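Local atomic coordinates of pseudopodium-enriched atypical kinase 1 (Homo sapiens, PDB entry 6BHC), a protein that is a pseudokinase with an unusual catalytic cleft that forms dimers and probably serves as a signalling scaffold rather than as an efficient tyrosine kinase. Residues S22-A27 / L388-F393; A87-K92 / N116-C121; A106-L111 / S241-A246; L353-R358 / S405-L410. The protein carries 1 engineered substitution. One frame throughout, in Å; residues are numbered along the deposited sequence.

In the fold
From the N terminus, helix 16-39 opens contact 1, which closes only when helix 371-396 returns; contacts 2 and 3 are nested inside this loop. Contact 2 joins strand 85-91 to the loop before strand 123-128. Contact 3 starts from helix 104-109, inside the span of contact 2, and closes at 241-246, so the two cross; their centres lie 11 Å apart and Arg108 links them through a salt bridge to Asp120. Contact 4 opens at the end of helix 343-354 and closes on helix 406-417, crossing contact 1 (centres 14 Å apart). Contacts 2 and 3 join parts of the kinase-fold core around the cleft; contacts 1 and 4 join the flanking helices to each other and to helix 343-354.

Contact 1 (S22-A27 / L388-F393); sequences SLHTDA and LLMIKF
Met390 reaches out from helix 371-396 and ends against His24 and Ala27 of helix 16-39. Its CB already points to the other helix, where the nearest CA atoms, those of His24 and Met390, are 7.7 Å apart. One bond further, CG lies 4.0 Å from His24 CD2. The chain then bends twice, at chi2 (69°) and chi3 (59°), and this curl carries the terminal methyl past SD to the partner helix. Met390 CE ends 3.7 Å from Ala27 CB and 3.8 Å from His24 CD2, so the methyl is held by two residues spaced about one helical turn apart. The imidazole is approached obliquely, at its carbon CD2 and not at a ring nitrogen.

All three touching residues are buried, and the second subunit contributes to that burial. The His24 ring meets the His24 ring of the second subunit with planes at about 35°, Ala27 packs on Ile391 of that subunit, and Met390 packs on its Ala394. Within the chain, Leu28 and Leu31 add to the surroundings of Met390. The two helices therefore form part of the dimer interface.

Carbon meets carbon throughout, over a modest 132 Å². The contact therefore probably rests on burial of apolar surface, with no directional polar bond between the two segments to fix the register of the helices.

Contact 2 (A87-K92 / N116-C121); sequences AVKICK and NIQQDC
Lys89 reaches Gln118 across the small lobe of a kinase fold: strand 85-91 carries the Ala-Val-Lys sequence that corresponds to the VAIK motif, and 116-121 belongs to the loop linking helix 104-109, apparently the counterpart of helix αC, to strand 123-128. Along the strand, Ala87 opens the segment with backbone bonding to Thr150, and Val88 pairs on the other side with Tyr74, its side chain resting on Ala76 and Val147. Lys89 follows, its backbone bonded to Val148 and its CB directed toward the loop. The side chain is straight from end to end, with CG anti to the backbone N (chi1 -179°), and it joins an equally extended Gln118 to bridge the 11.5 Å between the CA atoms of Lys89 and Gln118. Ile90 then bonds with Val72 and Cys91 with Val146, keeping the strand central in its sheet.

Gln118 comes from the opposite direction. Lys89 NZ gives a hydrogen bond of 2.9 Å to Gln118 OE1, with a C=O...donor angle of 128° and the donor tilted 29° from the carbonyl plane. Lys89 NZ also forms a salt bridge with Asp70, while Gln118 NE2 is hydrogen-bonded to Tyr73 OH. The lysine thus meets a neutral amide as well as a carboxylate. With an alanine at Gln118, Lys89 NZ would probably lose its acceptor from this loop and Tyr73 its amide partner. Behind the ammonium group, Lys89 CE is 4.0 Å from the same Gln118 OE1.

Contact 3 (A106-L111 / S241-A246); sequences AVRQSL and SNFSQA
Arg108 lays the aliphatic part of its side chain against the ring of Phe243, with Arg108 CD 3.7 Å from both Phe243 CD1 and CE1. The two side chains run at about a right angle, and the guanidinium plane stands 42° from the ring plane; Phe243 CD1 lies at the guanidinium edge, so this is no cation-pi stack. A bend at chi3 (53°) turns the charged end off the line of the extended inner chain, and NH1 goes to Gln118 O and the carboxylate of Asp120 in the neighbouring loop. The ring is thus met by methylene, while the charge is answered elsewhere.

Val107 on the helix packs its CG1 on Ala246 CB at 3.9 Å; Leu111, just beyond the helix end, approaches more loosely, its CD1 4.5 Å from Phe243 CE2. Phe243 and Ala246 are the ends of a type I turn, which presents both to the helix. Asn242, just before the turn, accepts through OD1 from Ser244 OG within it at 2.9 Å, the donor lying almost in line with the C=O bond (172°). Phe243 N is hydrogen-bonded to Ser104 OG at the helix start.

Asn242-Phe243-Ser244 stands where kinases carry Asp-Phe-Gly. Phe243 packs against the αC-like helix, edge-to-face with His201 of the HRD-like motif, an arrangement resembling the lower part of a kinase regulatory spine.

Contact 4 (L353-R358 / S405-L410); sequences LLWGPR and SLEDWL
A glutamate laid along the edge of an indole marks this contact: Glu407 meets the NE1 side of Trp355, the first residue to leave helical geometry after helix 343-354. Trp355 NE1 donates a weak hydrogen bond to Glu407 OE1, 3.4 Å long with an N-H...acceptor angle of 150°, and the carboxylate plane is turned 47° from the indole. The alkyl chain comes almost as near: Glu407 CG lies in the ring plane at the edge, 3.5 Å from Trp355 CZ2. With CG anti to the backbone N (chi1 -168°), the extended glutamate chain runs past the indole edge and brings OE1 to NE1. Trp355 CH2 meets Leu410 CB obliquely at 3.7 Å, and Leu354 CB covers one indole face, centred over the ring.

Replacing Trp355 by an alanine would probably open a gap beside Glu407 CG and Leu410 CB and strip Leu354 of the face it covers. Glu407 OE1 has a stronger partner in the salt bridge with Arg178.

Arg358 folds back to bond the last carbonyls of helix 343-354, NH2 to Leu353 O and NH1 to Leu354 O, each at 3.0 Å; Ser405 and Asp408 form a capping box at the start of helix 406-417. Helix 173-194 supplies Arg178 and Leu185 beside the indole, helix 371-396 packs on Pro357 and Asp408, and helix 16-39 lies against Trp409.

Contact 1 (S22-A27 / L388-F393)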
loop_
_atom_site.group_PDB
_atom_site.type_symbol
_atom_site.label_atom_id
_atom_site.label_comp_id
_atom_site.label_asym_id
_atom_site.label_seq_id
_atom_site.Cartn_x
_atom_site.Cartn_y
_atom_site.Cartn_z
ATOM N N SER A 22 -1.255 2.238 19.245
ATOM C CA SER A 22 -1.974 3.443 18.855
ATOM C C SER A 22 -1.705 3.814 17.403
ATOM O O SER A 22 -2.601 4.325 16.720
ATOM C CB SER A 22 -1.597 4.601 19.782
ATOM O OG SER A 22 -2.289 5.787 19.427
ATOM N N LEU A 23 -0.484 3.571 16.916
ATOM C CA LEU A 23 -0.157 3.890 15.530
ATOM C C LEU A 23 -0.966 3.035 14.564
ATOM O O LEU A 23 -1.534 3.547 13.593
ATOM C CB LEU A 23 1.341 3.707 15.286
ATOM C CG LEU A 23 2.276 4.753 15.893
ATOM C CD1 LEU A 23 3.726 4.354 15.680
ATOM C CD2 LEU A 23 2.001 6.123 15.293
ATOM N N HIS A 24 -1.022 1.724 14.809
ATOM C CA HIS A 24 -1.791 0.843 13.937
ATOM C C HIS A 24 -3.272 1.189 13.972
ATOM O O HIS A 24 -3.939 1.201 12.930
ATOM C CB HIS A 24 -1.575 -0.616 14.339
ATOM C CG HIS A 24 -0.357 -1.236 13.729
ATOM N ND1 HIS A 24 0.417 -2.165 14.390
ATOM C CD2 HIS A 24 0.216 -1.064 12.514
ATOM C CE1 HIS A 24 1.418 -2.535 13.610
ATOM N NE2 HIS A 24 1.319 -1.881 12.467
ATOM N N THR A 25 -3.801 1.480 15.160
ATOM C CA THR A 25 -5.223 1.784 15.289
ATOM C C THR A 25 -5.580 3.065 14.546
ATOM O O THR A 25 -6.559 3.107 13.792
ATOM C CB THR A 25 -5.600 1.887 16.767
ATOM O OG1 THR A 25 -5.361 0.627 17.408
ATOM C CG2 THR A 25 -7.064 2.258 16.922
ATOM N N ASP A 26 -4.789 4.124 14.741
ATOM C CA ASP A 26 -5.052 5.376 14.039
ATOM C C ASP A 26 -4.846 5.234 12.536
ATOM O O ASP A 26 -5.558 5.872 11.753
ATOM C CB ASP A 26 -4.161 6.489 14.593
ATOM C CG ASP A 26 -4.407 6.755 16.067
ATOM O OD1 ASP A 26 -5.507 6.425 16.558
ATOM O OD2 ASP A 26 -3.501 7.302 16.731
ATOM N N ALA A 27 -3.889 4.404 12.114
ATOM C CA ALA A 27 -3.657 4.211 10.687
ATOM C C ALA A 27 -4.811 3.457 10.036
ATOM O O ALA A 27 -5.272 3.829 8.950
ATOM C CB ALA A 27 -2.337 3.475 10.461
ATOM N N LEU A 388 -1.130 -7.934 10.487
ATOM C CA LEU A 388 -1.314 -8.678 9.246
ATOM C C LEU A 388 -2.065 -7.849 8.210
ATOM O O LEU A 388 -1.669 -7.793 7.039
ATOM C CB LEU A 388 -2.052 -9.987 9.527
ATOM C CG LEU A 388 -1.269 -11.027 10.329
ATOM C CD1 LEU A 388 -2.150 -12.220 10.670
ATOM C CD2 LEU A 388 -0.040 -11.468 9.554
ATOM N N LEU A 389 -3.151 -7.195 8.625
ATOM C CA LEU A 389 -3.924 -6.388 7.685
ATOM C C LEU A 389 -3.110 -5.206 7.174
ATOM O O LEU A 389 -3.189 -4.855 5.991
ATOM C CB LEU A 389 -5.217 -5.907 8.341
ATOM C CG LEU A 389 -6.152 -5.109 7.427
ATOM C CD1 LEU A 389 -6.542 -5.935 6.210
ATOM C CD2 LEU A 389 -7.386 -4.652 8.183
ATOM N N MET A 390 -2.318 -4.580 8.050
ATOM C CA MET A 390 -1.475 -3.472 7.616
ATOM C C MET A 390 -0.460 -3.932 6.577
ATOM O O MET A 390 -0.192 -3.221 5.602
ATOM C CB MET A 390 -0.767 -2.847 8.818
ATOM C CG MET A 390 -0.066 -1.532 8.513
ATOM S SD MET A 390 -1.232 -0.201 8.161
ATOM C CE MET A 390 -2.164 -0.163 9.689
ATOM N N ILE A 391 0.115 -5.120 6.772
ATOM C CA ILE A 391 1.041 -5.676 5.789
ATOM C C ILE A 391 0.328 -5.914 4.464
ATOM O O ILE A 391 0.884 -5.659 3.389
ATOM C CB ILE A 391 1.678 -6.968 6.336
ATOM C CG1 ILE A 391 2.597 -6.651 7.517
ATOM C CG2 ILE A 391 2.441 -7.705 5.242
ATOM C CD1 ILE A 391 3.103 -7.880 8.247
ATOM N N LYS A 392 -0.920 -6.389 4.520
ATOM C CA LYS A 392 -1.675 -6.658 3.299
ATOM C C LYS A 392 -1.873 -5.391 2.477
ATOM O O LYS A 392 -1.707 -5.405 1.252
ATOM C CB LYS A 392 -3.024 -7.286 3.647
ATOM C CG LYS A 392 -3.891 -7.623 2.441
ATOM C CD LYS A 392 -5.293 -8.028 2.875
ATOM C CE LYS A 392 -6.155 -8.435 1.689
ATOM N NZ LYS A 392 -5.655 -9.672 1.033
ATOM N N PHE A 393 -2.230 -4.283 3.132
ATOM C CA PHE A 393 -2.390 -3.024 2.412
ATOM C C PHE A 393 -1.065 -2.549 1.833
ATOM O O PHE A 393 -1.018 -2.034 0.709
ATOM C CB PHE A 393 -2.984 -1.957 3.331
ATOM C CG PHE A 393 -4.485 -1.955 3.370
ATOM C CD1 PHE A 393 -5.214 -1.224 2.445
ATOM C CD2 PHE A 393 -5.167 -2.682 4.333
ATOM C CE1 PHE A 393 -6.598 -1.219 2.479
ATOM C CE2 PHE A 393 -6.549 -2.681 4.373
ATOM C CZ PHE A 393 -7.266 -1.950 3.444
#

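Contact 2 (A87-K92 / N116-C121)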
loop_
_atom_site.group_PDB
_atom_site.type_symbol
_atom_site.label_atom_id
_atom_site.label_comp_id
_atom_site.label_asym_id
_atom_site.label_seq_id
_atom_site.Cartn_x
_atom_site.Cartn_y
_atom_site.Cartn_z
ATOM N N ALA A 87 -30.496 4.320 -13.722
ATOM C CA ALA A 87 -31.563 3.337 -13.621
ATOM C C ALA A 87 -32.879 4.062 -13.385
ATOM O O ALA A 87 -32.946 4.986 -12.567
ATOM C CB ALA A 87 -31.292 2.340 -12.492
ATOM N N VAL A 88 -33.914 3.651 -14.111
ATOM C CA VAL A 88 -35.250 4.221 -13.984
ATOM C C VAL A 88 -36.053 3.335 -13.043
ATOM O O VAL A 88 -36.262 2.147 -13.321
ATOM C CB VAL A 88 -35.938 4.350 -15.351
ATOM C CG1 VAL A 88 -37.406 4.678 -15.171
ATOM C CG2 VAL A 88 -35.249 5.415 -16.189
ATOM N N LYS A 89 -36.496 3.906 -11.928
ATOM C CA LYS A 89 -37.254 3.181 -10.915
ATOM C C LYS A 89 -38.721 3.587 -11.026
ATOM O O LYS A 89 -39.078 4.730 -10.724
ATOM C CB LYS A 89 -36.698 3.472 -9.521
ATOM C CG LYS A 89 -37.413 2.754 -8.394
ATOM C CD LYS A 89 -36.865 3.160 -7.033
ATOM C CE LYS A 89 -37.603 2.449 -5.908
ATOM N NZ LYS A 89 -37.055 2.794 -4.566
ATOM N N ILE A 90 -39.562 2.654 -11.461
ATOM C CA ILE A 90 -40.988 2.897 -11.656
ATOM C C ILE A 90 -41.729 2.264 -10.486
ATOM O O ILE A 90 -41.872 1.038 -10.418
ATOM C CB ILE A 90 -41.479 2.337 -12.997
ATOM C CG1 ILE A 90 -40.558 2.779 -14.136
ATOM C CG2 ILE A 90 -42.906 2.792 -13.270
ATOM C CD1 ILE A 90 -40.933 2.192 -15.481
ATOM N N CYS A 91 -42.222 3.095 -9.573
ATOM C CA CYS A 91 -42.799 2.620 -8.326
ATOM C C CYS A 91 -44.201 2.053 -8.547
ATOM O O CYS A 91 -44.885 2.367 -9.525
ATOM C CB CYS A 91 -42.831 3.752 -7.300
ATOM S SG CYS A 91 -41.202 4.478 -6.987
ATOM N N LYS A 92 -44.626 1.201 -7.612
ATOM C CA LYS A 92 -45.901 0.511 -7.765
ATOM C C LYS A 92 -47.081 1.358 -7.305
ATOM O O LYS A 92 -48.205 1.158 -7.780
ATOM C CB LYS A 92 -45.873 -0.813 -7.002
ATOM C CG LYS A 92 -44.836 -1.803 -7.516
ATOM C CD LYS A 92 -44.850 -3.095 -6.716
ATOM C CE LYS A 92 -43.834 -4.095 -7.256
ATOM N NZ LYS A 92 -43.817 -5.355 -6.455
ATOM N N ASN A 116 -24.835 1.649 1.918
ATOM C CA ASN A 116 -25.791 0.550 1.869
ATOM C C ASN A 116 -27.241 1.024 1.916
ATOM O O ASN A 116 -28.142 0.223 2.188
ATOM C CB ASN A 116 -25.516 -0.430 3.008
ATOM C CG ASN A 116 -24.107 -0.982 2.966
ATOM O OD1 ASN A 116 -23.292 -0.699 3.842
ATOM N ND2 ASN A 116 -23.812 -1.774 1.942
ATOM N N ILE A 117 -27.488 2.304 1.658
ATOM C CA ILE A 117 -28.836 2.853 1.625
ATOM C C ILE A 117 -29.044 3.523 0.275
ATOM O O ILE A 117 -28.157 4.226 -0.222
ATOM C CB ILE A 117 -29.082 3.839 2.788
ATOM C CG1 ILE A 117 -28.916 3.116 4.127
ATOM C CG2 ILE A 117 -30.471 4.465 2.689
ATOM C CD1 ILE A 117 -29.252 3.957 5.331
ATOM N N GLN A 118 -30.213 3.298 -0.320
ATOM C CA GLN A 118 -30.457 3.733 -1.689
ATOM C C GLN A 118 -30.436 5.252 -1.798
ATOM O O GLN A 118 -31.042 5.955 -0.984
ATOM C CB GLN A 118 -31.796 3.191 -2.188
ATOM C CG GLN A 118 -32.077 3.520 -3.642
ATOM C CD GLN A 118 -33.272 2.771 -4.189
ATOM O OE1 GLN A 118 -34.323 2.702 -3.552
ATOM N NE2 GLN A 118 -33.115 2.197 -5.376
ATOM N N GLN A 119 -29.731 5.751 -2.808
ATOM C CA GLN A 119 -29.698 7.162 -3.152
ATOM C C GLN A 119 -30.473 7.391 -4.442
ATOM O O GLN A 119 -30.633 6.487 -5.266
ATOM C CB GLN A 119 -28.258 7.658 -3.325
ATOM C CG GLN A 119 -27.309 7.262 -2.209
ATOM C CD GLN A 119 -25.863 7.583 -2.542
ATOM O OE1 GLN A 119 -25.536 8.706 -2.929
ATOM N NE2 GLN A 119 -24.991 6.591 -2.407
ATOM N N ASP A 120 -30.953 8.621 -4.614
ATOM C CA ASP A 120 -31.646 9.008 -5.832
ATOM C C ASP A 120 -31.185 10.397 -6.248
ATOM O O ASP A 120 -30.749 11.196 -5.417
ATOM C CB ASP A 120 -33.172 8.987 -5.654
ATOM C CG ASP A 120 -33.665 10.062 -4.706
ATOM O OD1 ASP A 120 -33.967 11.179 -5.179
ATOM O OD2 ASP A 120 -33.755 9.791 -3.491
ATOM N N CYS A 121 -31.283 10.673 -7.548
ATOM C CA CYS A 121 -30.907 11.967 -8.104
ATOM C C CYS A 121 -32.101 12.667 -8.743
ATOM O O CYS A 121 -31.942 13.456 -9.678
ATOM C CB CYS A 121 -29.766 11.817 -9.111
ATOM S SG CYS A 121 -30.107 10.707 -10.500
#

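Contact 3 (A106-L111 / S241-A246)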
loop_
_atom_site.group_PDB
_atom_site.type_symbol
_atom_site.label_atom_id
_atom_site.label_comp_id
_atom_site.label_asym_id
_atom_site.label_seq_id
_atom_site.Cartn_x
_atom_site.Cartn_y
_atom_site.Cartn_z
ATOM N N ALA A 106 -39.778 10.720 1.192
ATOM C CA ALA A 106 -39.690 11.715 2.256
ATOM C C ALA A 106 -38.770 11.251 3.381
ATOM O O ALA A 106 -37.939 12.024 3.872
ATOM C CB ALA A 106 -41.084 12.031 2.798
ATOM N N VAL A 107 -38.899 9.991 3.799
ATOM C CA VAL A 107 -38.079 9.492 4.898
ATOM C C VAL A 107 -36.635 9.299 4.448
ATOM O O VAL A 107 -35.693 9.642 5.172
ATOM C CB VAL A 107 -38.679 8.190 5.461
ATOM C CG1 VAL A 107 -37.756 7.582 6.506
ATOM C CG2 VAL A 107 -40.053 8.458 6.055
ATOM N N ARG A 108 -36.437 8.762 3.242
ATOM C CA ARG A 108 -35.092 8.459 2.766
ATOM C C ARG A 108 -34.320 9.710 2.359
ATOM O O ARG A 108 -33.089 9.735 2.471
ATOM C CB ARG A 108 -35.168 7.477 1.593
ATOM C CG ARG A 108 -33.836 6.885 1.179
ATOM C CD ARG A 108 -34.035 5.731 0.210
ATOM N NE ARG A 108 -34.872 6.108 -0.925
ATOM C CZ ARG A 108 -34.423 6.731 -2.009
ATOM N NH1 ARG A 108 -33.140 7.053 -2.108
ATOM N NH2 ARG A 108 -35.256 7.034 -2.995
ATOM N N GLN A 109 -35.012 10.752 1.888
ATOM C CA GLN A 109 -34.325 11.979 1.499
ATOM C C GLN A 109 -33.762 12.730 2.700
ATOM O O GLN A 109 -32.801 13.492 2.547
ATOM C CB GLN A 109 -35.275 12.884 0.710
ATOM C CG GLN A 109 -34.625 14.082 0.039
ATOM C CD GLN A 109 -35.620 14.894 -0.768
ATOM O OE1 GLN A 109 -36.758 14.470 -0.974
ATOM N NE2 GLN A 109 -35.199 16.067 -1.227
ATOM N N SER A 110 -34.326 12.524 3.889
ATOM C CA SER A 110 -33.842 13.184 5.095
ATOM C C SER A 110 -32.598 12.527 5.678
ATOM O O SER A 110 -32.083 13.010 6.691
ATOM C CB SER A 110 -34.949 13.218 6.155
ATOM O OG SER A 110 -35.348 11.910 6.525
ATOM N N LEU A 111 -32.099 11.454 5.071
ATOM C CA LEU A 111 -30.942 10.731 5.579
ATOM C C LEU A 111 -29.691 11.117 4.804
ATOM O O LEU A 111 -29.727 11.264 3.578
ATOM C CB LEU A 111 -31.157 9.220 5.479
ATOM C CG LEU A 111 -32.489 8.661 5.977
ATOM C CD1 LEU A 111 -32.579 7.172 5.680
ATOM C CD2 LEU A 111 -32.664 8.928 7.462
ATOM N N SER A 241 -33.580 -0.637 0.357
ATOM C CA SER A 241 -34.524 0.201 -0.363
ATOM C C SER A 241 -35.923 -0.029 0.188
ATOM O O SER A 241 -36.125 -0.792 1.139
ATOM C CB SER A 241 -34.479 -0.083 -1.869
ATOM O OG SER A 241 -35.002 -1.368 -2.152
ATOM N N ASN A 242 -36.891 0.649 -0.429
ATOM C CA ASN A 242 -38.302 0.549 -0.082
ATOM C C ASN A 242 -38.561 0.989 1.353
ATOM O O ASN A 242 -38.685 0.155 2.256
ATOM C CB ASN A 242 -38.819 -0.872 -0.302
ATOM C CG ASN A 242 -40.326 -0.957 -0.208
ATOM O OD1 ASN A 242 -41.008 0.064 -0.117
ATOM N ND2 ASN A 242 -40.858 -2.174 -0.244
ATOM N N PHE A 243 -38.659 2.300 1.563
ATOM C CA PHE A 243 -38.975 2.875 2.864
ATOM C C PHE A 243 -40.443 3.277 2.971
ATOM O O PHE A 243 -40.768 4.271 3.630
ATOM C CB PHE A 243 -38.068 4.073 3.143
ATOM C CG PHE A 243 -36.643 3.697 3.432
ATOM C CD1 PHE A 243 -35.784 3.332 2.408
ATOM C CD2 PHE A 243 -36.162 3.710 4.731
ATOM C CE1 PHE A 243 -34.473 2.984 2.675
ATOM C CE2 PHE A 243 -34.853 3.364 5.005
ATOM C CZ PHE A 243 -34.007 3.001 3.976
ATOM N N SER A 244 -41.340 2.517 2.336
ATOM C CA SER A 244 -42.758 2.865 2.356
ATOM C C SER A 244 -43.380 2.639 3.728
ATOM O O SER A 244 -44.351 3.316 4.083
ATOM C CB SER A 244 -43.512 2.056 1.300
ATOM O OG SER A 244 -42.914 2.195 0.024
ATOM N N GLN A 245 -42.849 1.695 4.504
ATOM C CA GLN A 245 -43.364 1.381 5.829
ATOM C C GLN A 245 -42.520 1.987 6.943
ATOM O O GLN A 245 -42.727 1.656 8.113
ATOM C CB GLN A 245 -43.444 -0.136 6.017
ATOM C CG GLN A 245 -44.096 -0.890 4.868
ATOM C CD GLN A 245 -45.608 -0.827 4.906
ATOM O OE1 GLN A 245 -46.216 0.121 4.410
ATOM N NE2 GLN A 245 -46.224 -1.845 5.495
ATOM N N ALA A 246 -41.579 2.864 6.605
ATOM C CA ALA A 246 -40.632 3.364 7.591
ATOM C C ALA A 246 -41.319 4.266 8.608
ATOM O O ALA A 246 -42.179 5.081 8.264
ATOM C CB ALA A 246 -39.498 4.121 6.901
#

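Contact 4 (L353-R358 / S405-L410)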
loop_
_atom_site.group_PDB
_atom_site.type_symbol
_atom_site.label_atom_id
_atom_site.label_comp_id
_atom_site.label_asym_id
_atom_site.label_seq_id
_atom_site.Cartn_x
_atom_site.Cartn_y
_atom_site.Cartn_z
ATOM N N LEU A 353 -17.557 -13.683 12.939
ATOM C CA LEU A 353 -17.653 -14.881 12.111
ATOM C C LEU A 353 -16.814 -14.760 10.845
ATOM O O LEU A 353 -16.308 -15.768 10.338
ATOM C CB LEU A 353 -19.113 -15.161 11.752
ATOM C CG LEU A 353 -20.089 -15.412 12.904
ATOM C CD1 LEU A 353 -21.488 -15.702 12.375
ATOM C CD2 LEU A 353 -19.602 -16.547 13.793
ATOM N N LEU A 354 -16.650 -13.543 10.324
ATOM C CA LEU A 354 -15.909 -13.348 9.083
ATOM C C LEU A 354 -14.403 -13.306 9.323
ATOM O O LEU A 354 -13.643 -14.013 8.653
ATOM C CB LEU A 354 -16.380 -12.066 8.395
ATOM C CG LEU A 354 -17.769 -12.142 7.764
ATOM C CD1 LEU A 354 -18.317 -10.751 7.503
ATOM C CD2 LEU A 354 -17.708 -12.947 6.474
ATOM N N TRP A 355 -13.955 -12.481 10.268
ATOM C CA TRP A 355 -12.534 -12.332 10.555
ATOM C C TRP A 355 -12.177 -12.467 12.025
ATOM O O TRP A 355 -11.018 -12.783 12.327
ATOM C CB TRP A 355 -12.022 -10.968 10.070
ATOM C CG TRP A 355 -12.484 -10.606 8.702
ATOM C CD1 TRP A 355 -11.965 -11.042 7.519
ATOM C CD2 TRP A 355 -13.560 -9.722 8.371
ATOM N NE1 TRP A 355 -12.656 -10.487 6.468
ATOM C CE2 TRP A 355 -13.639 -9.672 6.965
ATOM C CE3 TRP A 355 -14.466 -8.971 9.125
ATOM C CZ2 TRP A 355 -14.588 -8.901 6.298
ATOM C CZ3 TRP A 355 -15.408 -8.204 8.461
ATOM C CH2 TRP A 355 -15.461 -8.176 7.062
ATOM N N GLY A 356 -13.117 -12.240 12.944
ATOM C CA GLY A 356 -12.835 -12.172 14.361
ATOM C C GLY A 356 -12.301 -13.470 14.925
ATOM O O GLY A 356 -12.152 -14.467 14.211
ATOM N N PRO A 357 -12.006 -13.480 16.225
ATOM C CA PRO A 357 -11.378 -14.663 16.827
ATOM C C PRO A 357 -12.238 -15.905 16.650
ATOM O O PRO A 357 -13.465 -15.860 16.766
ATOM C CB PRO A 357 -11.231 -14.280 18.304
ATOM C CG PRO A 357 -12.207 -13.177 18.522
ATOM C CD PRO A 357 -12.288 -12.433 17.221
ATOM N N ARG A 358 -11.576 -17.019 16.351
ATOM C CA ARG A 358 -12.259 -18.271 16.068
ATOM C C ARG A 358 -12.587 -19.003 17.367
ATOM O O ARG A 358 -12.214 -18.581 18.465
ATOM C CB ARG A 358 -11.404 -19.146 15.156
ATOM C CG ARG A 358 -10.884 -18.436 13.919
ATOM C CD ARG A 358 -12.018 -17.982 13.020
ATOM N NE ARG A 358 -11.525 -17.228 11.873
ATOM C CZ ARG A 358 -12.302 -16.711 10.928
ATOM N NH1 ARG A 358 -11.764 -16.037 9.920
ATOM N NH2 ARG A 358 -13.617 -16.871 10.989
ATOM N N SER A 405 -10.703 -4.472 -2.535
ATOM C CA SER A 405 -12.014 -5.094 -2.621
ATOM C C SER A 405 -12.913 -4.593 -1.495
ATOM O O SER A 405 -12.466 -3.962 -0.534
ATOM C CB SER A 405 -11.891 -6.615 -2.565
ATOM O OG SER A 405 -11.490 -7.041 -1.274
ATOM N N LEU A 406 -14.206 -4.888 -1.628
ATOM C CA LEU A 406 -15.165 -4.490 -0.604
ATOM C C LEU A 406 -14.860 -5.163 0.728
ATOM O O LEU A 406 -15.000 -4.546 1.790
ATOM C CB LEU A 406 -16.583 -4.820 -1.065
ATOM C CG LEU A 406 -17.707 -4.562 -0.063
ATOM C CD1 LEU A 406 -17.729 -3.101 0.353
ATOM C CD2 LEU A 406 -19.045 -4.978 -0.652
ATOM N N GLU A 407 -14.427 -6.426 0.690
ATOM C CA GLU A 407 -14.127 -7.140 1.926
ATOM C C GLU A 407 -12.921 -6.546 2.644
ATOM O O GLU A 407 -12.867 -6.567 3.879
ATOM C CB GLU A 407 -13.898 -8.624 1.636
ATOM C CG GLU A 407 -13.855 -9.493 2.882
ATOM C CD GLU A 407 -13.721 -10.969 2.567
ATOM O OE1 GLU A 407 -13.087 -11.691 3.365
ATOM O OE2 GLU A 407 -14.248 -11.407 1.522
ATOM N N ASP A 408 -11.950 -6.012 1.896
ATOM C CA ASP A 408 -10.798 -5.377 2.529
ATOM C C ASP A 408 -11.216 -4.143 3.315
ATOM O O ASP A 408 -10.733 -3.912 4.430
ATOM C CB ASP A 408 -9.754 -5.007 1.476
ATOM C CG ASP A 408 -9.249 -6.209 0.705
ATOM O OD1 ASP A 408 -9.260 -7.326 1.265
ATOM O OD2 ASP A 408 -8.836 -6.033 -0.461
ATOM N N TRP A 409 -12.106 -3.332 2.742
ATOM C CA TRP A 409 -12.615 -2.163 3.449
ATOM C C TRP A 409 -13.345 -2.571 4.723
ATOM O O TRP A 409 -13.082 -2.032 5.804
ATOM C CB TRP A 409 -13.531 -1.364 2.521
ATOM C CG TRP A 409 -14.243 -0.213 3.168
ATOM C CD1 TRP A 409 -13.856 0.480 4.280
ATOM C CD2 TRP A 409 -15.475 0.376 2.737
ATOM N NE1 TRP A 409 -14.771 1.464 4.567
ATOM C CE2 TRP A 409 -15.775 1.420 3.635
ATOM C CE3 TRP A 409 -16.354 0.122 1.680
ATOM C CZ2 TRP A 409 -16.916 2.209 3.506
ATOM C CZ3 TRP A 409 -17.484 0.907 1.553
ATOM C CH2 TRP A 409 -17.755 1.939 2.460
ATOM N N LEU A 410 -14.262 -3.537 4.616
ATOM C CA LEU A 410 -15.027 -3.965 5.783
ATOM C C LEU A 410 -14.119 -4.554 6.856
ATOM O O LEU A 410 -14.353 -4.355 8.055
ATOM C CB LEU A 410 -16.098 -4.973 5.363
ATOM C CG LEU A 410 -17.088 -4.484 4.300
ATOM C CD1 LEU A 410 -18.100 -5.564 3.946
ATOM C CD2 LEU A 410 -17.793 -3.217 4.761
#